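Local coordinates for protein polyketide synthase (PDB 4GOX) that probably transfers a sulfonate group from PAPS to a polyketide intermediate, as the sulfotransferase domain of a cyanobacterial olefin synthase that makes hydrocarbons, at residues N22-F28 against F146-I152; K13-K17 against R136-D140. All blocks are in the same frame, centred on the assembly; numbering follows the deposited sequence.

Interaction 1: N22-F28 against F146-I152; sequences NPNPIAF and FDQAKYI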
# COMPACT_ATOMS: atom_id res chain seq x y z
N ASN A 22 -19.03 -7.19 -1.05
CA ASN A 22 -18.73 -6.58 -2.33
C ASN A 22 -18.13 -7.65 -3.27
O ASN A 22 -17.10 -8.23 -2.95
CB ASN A 22 -17.83 -5.36 -2.16
CG ASN A 22 -17.62 -4.52 -3.39
OD1 ASN A 22 -17.77 -4.96 -4.53
ND2 ASN A 22 -17.23 -3.28 -3.19
N PRO A 23 -18.82 -7.97 -4.39
CA PRO A 23 -18.28 -9.01 -5.29
C PRO A 23 -17.26 -8.48 -6.31
O PRO A 23 -16.58 -9.27 -6.96
CB PRO A 23 -19.54 -9.53 -5.99
CG PRO A 23 -20.46 -8.33 -6.05
CD PRO A 23 -20.08 -7.40 -4.92
N ASN A 24 -17.18 -7.13 -6.45
CA ASN A 24 -16.32 -6.43 -7.40
C ASN A 24 -14.84 -6.52 -7.04
O ASN A 24 -14.48 -6.34 -5.88
CB ASN A 24 -16.75 -4.97 -7.55
CG ASN A 24 -18.11 -4.82 -8.17
OD1 ASN A 24 -18.34 -5.19 -9.33
ND2 ASN A 24 -19.07 -4.28 -7.42
N PRO A 25 -13.97 -6.77 -8.05
CA PRO A 25 -12.53 -6.85 -7.76
C PRO A 25 -11.92 -5.55 -7.22
O PRO A 25 -12.38 -4.46 -7.51
CB PRO A 25 -11.91 -7.29 -9.09
CG PRO A 25 -12.90 -6.86 -10.13
CD PRO A 25 -14.25 -7.00 -9.48
N ILE A 26 -10.92 -5.72 -6.36
CA ILE A 26 -10.16 -4.65 -5.71
C ILE A 26 -8.82 -5.26 -5.39
O ILE A 26 -8.74 -6.47 -5.15
CB ILE A 26 -10.85 -4.07 -4.42
CG1 ILE A 26 -10.12 -2.78 -3.93
CG2 ILE A 26 -11.00 -5.13 -3.28
CD1 ILE A 26 -10.73 -2.04 -2.89
N ALA A 27 -7.79 -4.44 -5.37
CA ALA A 27 -6.48 -4.94 -5.00
C ALA A 27 -5.84 -4.00 -3.99
O ALA A 27 -6.17 -2.82 -3.95
CB ALA A 27 -5.60 -5.12 -6.23
N PHE A 28 -4.95 -4.56 -3.17
CA PHE A 28 -4.21 -3.78 -2.19
C PHE A 28 -2.73 -4.01 -2.38
O PHE A 28 -2.31 -5.13 -2.67
CB PHE A 28 -4.57 -4.25 -0.76
CG PHE A 28 -5.99 -3.98 -0.34
CD1 PHE A 28 -6.32 -2.83 0.36
CD2 PHE A 28 -7.00 -4.90 -0.62
CE1 PHE A 28 -7.64 -2.58 0.73
CE2 PHE A 28 -8.31 -4.65 -0.26
CZ PHE A 28 -8.63 -3.48 0.42
N PHE A 146 -15.05 -7.62 1.22
CA PHE A 146 -14.91 -8.06 -0.18
C PHE A 146 -14.87 -9.56 -0.41
O PHE A 146 -14.29 -10.30 0.38
CB PHE A 146 -13.62 -7.46 -0.77
CG PHE A 146 -13.47 -5.97 -0.56
CD1 PHE A 146 -14.21 -5.06 -1.31
CD2 PHE A 146 -12.56 -5.47 0.37
CE1 PHE A 146 -14.07 -3.69 -1.11
CE2 PHE A 146 -12.41 -4.10 0.55
CZ PHE A 146 -13.17 -3.22 -0.18
N ASP A 147 -15.41 -9.98 -1.56
CA ASP A 147 -15.42 -11.38 -2.00
C ASP A 147 -14.14 -11.71 -2.72
O ASP A 147 -13.61 -12.81 -2.55
CB ASP A 147 -16.57 -11.61 -3.00
CG ASP A 147 -17.94 -11.94 -2.43
OD1 ASP A 147 -18.92 -11.90 -3.21
OD2 ASP A 147 -18.02 -12.32 -1.23
N GLN A 148 -13.67 -10.78 -3.57
CA GLN A 148 -12.55 -10.97 -4.49
C GLN A 148 -11.37 -10.01 -4.32
O GLN A 148 -10.75 -9.66 -5.32
CB GLN A 148 -13.08 -10.89 -5.94
CG GLN A 148 -13.79 -12.15 -6.42
CD GLN A 148 -12.84 -13.13 -7.04
OE1 GLN A 148 -12.62 -13.13 -8.26
NE2 GLN A 148 -12.24 -14.00 -6.22
N ALA A 149 -11.02 -9.62 -3.06
CA ALA A 149 -9.84 -8.76 -2.85
C ALA A 149 -8.55 -9.52 -3.19
O ALA A 149 -8.41 -10.69 -2.86
CB ALA A 149 -9.78 -8.28 -1.41
N LYS A 150 -7.63 -8.85 -3.87
CA LYS A 150 -6.30 -9.40 -4.19
C LYS A 150 -5.27 -8.63 -3.40
O LYS A 150 -5.39 -7.41 -3.27
CB LYS A 150 -5.98 -9.33 -5.69
CG LYS A 150 -6.71 -10.39 -6.50
CD LYS A 150 -6.20 -10.38 -7.94
CE LYS A 150 -6.90 -11.38 -8.82
NZ LYS A 150 -8.18 -10.84 -9.33
N TYR A 151 -4.27 -9.32 -2.88
CA TYR A 151 -3.24 -8.68 -2.07
C TYR A 151 -1.85 -8.82 -2.67
O TYR A 151 -1.35 -9.93 -2.84
CB TYR A 151 -3.26 -9.25 -0.64
CG TYR A 151 -4.63 -9.24 -0.02
CD1 TYR A 151 -5.20 -8.06 0.46
CD2 TYR A 151 -5.41 -10.40 0.02
CE1 TYR A 151 -6.48 -8.04 1.00
CE2 TYR A 151 -6.69 -10.39 0.57
CZ TYR A 151 -7.23 -9.20 1.04
OH TYR A 151 -8.48 -9.22 1.59
N ILE A 152 -1.21 -7.67 -2.94
CA ILE A 152 0.19 -7.61 -3.38
C ILE A 152 1.00 -7.33 -2.11
O ILE A 152 0.87 -6.26 -1.52
CB ILE A 152 0.40 -6.52 -4.45
CG1 ILE A 152 -0.40 -6.84 -5.73
CG2 ILE A 152 1.92 -6.38 -4.77
CD1 ILE A 152 -0.54 -5.63 -6.67
O HOH W 1 -14.52 -8.27 -3.92
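I26 sets its CG2 methyl over one face of the F146 ring. The methyl lies 3.8 Å from the ring centroid and only 12° off the normal, a clear CH-pi contact. The two side chains cross at about a right angle. I26 CG1 is anti to the backbone N, which carries CD1 on to the far end of the same ring, 3.8 Å from F146 CZ. N22 runs alongside F146 and points the same way, with its CB 3.7 Å from F146 CD1. Its amide is turned 46° from the ring. N22 OD1 accepts from N24 N in an Asx turn and also from N24 ND2, from opposite faces of the amide. N22 ND2 is hydrogen-bonded to Q117 OE1 of helix 109-119. The ring of F28 meets F146 with its edge, CZ to CE2 at 3.8 Å. F28 and Y151 lie side by side with their planes 20° apart, but they are slid so far that they barely overlap. The closest pair is F28 CD2 and Y151 CE1, at 3.6 Å. A149 CB touches both I26 CG2 and F28 CE2.

The backbones pair as parallel strands. F28 N bonds to K150 O and F28 O accepts from I152 N at 2.8 Å, the two residues flanking its partner Y151; K150 N bonds to I26 O. Before the strands, N22 O accepts from D147 N, and a water links N22 O, N24 O and Q148 N.

Strand 26-30 is the central strand of the five-stranded parallel sheet of a P-loop-type sulfotransferase fold, and 149-155 is its neighbour. Helix 109-119 packs on the I26 and F28 face through Y113, whose ring meets F146 edge-to-face. Helix 220-231 covers A27, K150 and I152 on the other face. Strand 124-129 flanks 26-30, and 208-212 flanks 149-155.

Interaction 2: K13-K17 against R136-D140; sequences KQWQK and RHILD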
# COMPACT_ATOMS: atom_id res chain seq x y z
N LYS A 13 -12.50 -4.46 18.80
CA LYS A 13 -13.67 -3.79 18.22
C LYS A 13 -14.14 -4.52 16.96
O LYS A 13 -13.43 -4.50 15.97
CB LYS A 13 -13.36 -2.31 17.94
CG LYS A 13 -14.57 -1.45 17.63
CD LYS A 13 -14.77 -0.35 18.67
CE LYS A 13 -14.07 0.96 18.35
NZ LYS A 13 -14.70 1.66 17.20
N GLN A 14 -15.31 -5.18 16.99
CA GLN A 14 -15.85 -5.99 15.88
C GLN A 14 -16.22 -5.18 14.65
O GLN A 14 -16.80 -4.09 14.78
CB GLN A 14 -17.08 -6.79 16.33
CG GLN A 14 -16.76 -7.98 17.23
CD GLN A 14 -17.97 -8.79 17.62
OE1 GLN A 14 -19.13 -8.45 17.32
NE2 GLN A 14 -17.73 -9.89 18.31
N TRP A 15 -15.93 -5.72 13.45
CA TRP A 15 -16.28 -5.10 12.20
C TRP A 15 -17.75 -5.38 11.88
O TRP A 15 -18.22 -6.51 12.05
CB TRP A 15 -15.41 -5.63 11.04
CG TRP A 15 -13.95 -5.26 11.11
CD1 TRP A 15 -12.89 -6.11 11.15
CD2 TRP A 15 -13.40 -3.93 11.14
NE1 TRP A 15 -11.71 -5.41 11.26
CE2 TRP A 15 -12.00 -4.06 11.25
CE3 TRP A 15 -13.96 -2.64 11.13
CZ2 TRP A 15 -11.15 -2.95 11.29
CZ3 TRP A 15 -13.12 -1.55 11.17
CH2 TRP A 15 -11.73 -1.71 11.24
N GLN A 16 -18.47 -4.37 11.39
CA GLN A 16 -19.85 -4.53 10.94
C GLN A 16 -19.80 -5.38 9.66
O GLN A 16 -19.08 -5.04 8.70
CB GLN A 16 -20.49 -3.17 10.64
CG GLN A 16 -21.99 -3.21 10.32
CD GLN A 16 -22.81 -3.63 11.50
OE1 GLN A 16 -23.09 -2.84 12.42
NE2 GLN A 16 -23.22 -4.89 11.51
N LYS A 17 -20.51 -6.51 9.67
CA LYS A 17 -20.59 -7.40 8.52
C LYS A 17 -21.62 -6.80 7.56
O LYS A 17 -22.75 -6.56 7.98
CB LYS A 17 -20.98 -8.82 8.95
CG LYS A 17 -19.79 -9.61 9.46
CD LYS A 17 -20.17 -11.00 9.93
CE LYS A 17 -19.46 -11.40 11.21
NZ LYS A 17 -17.97 -11.42 11.07
N ARG A 136 -3.37 -6.80 12.23
CA ARG A 136 -4.09 -7.94 11.68
C ARG A 136 -5.59 -7.66 11.62
O ARG A 136 -6.26 -8.09 10.68
CB ARG A 136 -3.81 -9.21 12.56
CG ARG A 136 -4.31 -10.52 11.93
CD ARG A 136 -3.69 -10.85 10.55
NE ARG A 136 -4.65 -11.50 9.64
CZ ARG A 136 -4.89 -12.81 9.59
NH1 ARG A 136 -5.78 -13.29 8.73
NH2 ARG A 136 -4.24 -13.64 10.40
N HIS A 137 -6.12 -6.95 12.63
CA HIS A 137 -7.52 -6.57 12.70
C HIS A 137 -7.91 -5.65 11.53
O HIS A 137 -8.97 -5.86 10.94
CB HIS A 137 -7.87 -5.99 14.09
CG HIS A 137 -9.32 -5.68 14.26
ND1 HIS A 137 -10.25 -6.69 14.35
CD2 HIS A 137 -9.95 -4.48 14.31
CE1 HIS A 137 -11.43 -6.08 14.44
NE2 HIS A 137 -11.28 -4.75 14.45
N ILE A 138 -7.02 -4.72 11.11
CA ILE A 138 -7.26 -3.85 9.95
C ILE A 138 -7.37 -4.74 8.70
O ILE A 138 -8.34 -4.64 7.97
CB ILE A 138 -6.14 -2.78 9.77
CG1 ILE A 138 -6.11 -1.77 10.96
CG2 ILE A 138 -6.31 -2.05 8.43
CD1 ILE A 138 -4.76 -0.81 10.95
N LEU A 139 -6.39 -5.65 8.50
CA LEU A 139 -6.35 -6.58 7.37
C LEU A 139 -7.60 -7.45 7.34
O LEU A 139 -8.13 -7.68 6.25
CB LEU A 139 -5.10 -7.48 7.48
CG LEU A 139 -3.71 -6.81 7.36
CD1 LEU A 139 -2.61 -7.88 7.32
CD2 LEU A 139 -3.61 -5.92 6.10
N ASP A 140 -8.10 -7.93 8.54
CA ASP A 140 -9.33 -8.73 8.65
C ASP A 140 -10.53 -7.98 8.05
O ASP A 140 -11.47 -8.63 7.58
CB ASP A 140 -9.63 -9.08 10.13
CG ASP A 140 -8.67 -10.10 10.74
OD1 ASP A 140 -7.96 -10.79 9.98
OD2 ASP A 140 -8.63 -10.20 11.98
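W15 reaches from the N-terminal segment to the first turn of helix 136-145, and H137 comes from the opposite direction to lie over its indole. W15 CB is directed toward the helix. CG stands anti to the carbonyl carbon, and from there the indole extends with its pyrrole side under H137. CD1 lies 3.6 Å from H137 CE1. The next atom, NE1, does two things. It passes under the imidazole, 3.2 Å from that ring's plane and offset toward its rim. It also donates to H137 O at 2.8 Å, with an N-H...O angle of 153°. The oxygen is close to the indole plane, but NE1 sits 39° out of the carbonyl plane, so the bond does not use a lone-pair direction. CE2 comes next, 3.4 Å from H137 NE2. At the benzo side CZ2 meets H137 CD2 at 3.6 Å and approaches I138 CA more loosely.

Together the five-membered ring of W15 and the imidazole form an offset stack, with centroids 4.0 Å apart and planes at 9°. A carbonyl in the first turn of the helix thus accepts the indole N-H from above its plane. The helix belongs to the sulfotransferase core, while 13-17 is an extended loop leading to strand 26-30.

H137 CG is anti to its own backbone N, and this carries the imidazole out to the loop. Its edge there faces K13 O, and NE2 makes a weak, bent hydrogen bond to that oxygen at 2.6 Å. H141 also stacks on W15, one helical turn further on. D135 accepts from H137 N just before the helix, and E62 packs on W15.

How the interactions relate
Both contacts join the N-terminal part of the chain to the helix-strand unit 136-155. Their centres are 16 Å apart, and their nearest atoms come within about 5 Å without touching. The order along the chain is 13-17, 22-28, 136-140, 146-152, so the two contacts cross. Interaction 2 lies at the surface, at the start of helix 136-145. Interaction 1 begins where that helix ends and runs into the parallel sheet through strand 149-155. The incoming chain thus meets the helix first and then pairs with the strand that follows it. The side chain of I152, in interaction 1, is about 12 Å from the bound adenosine-3'-5'-diphosphate.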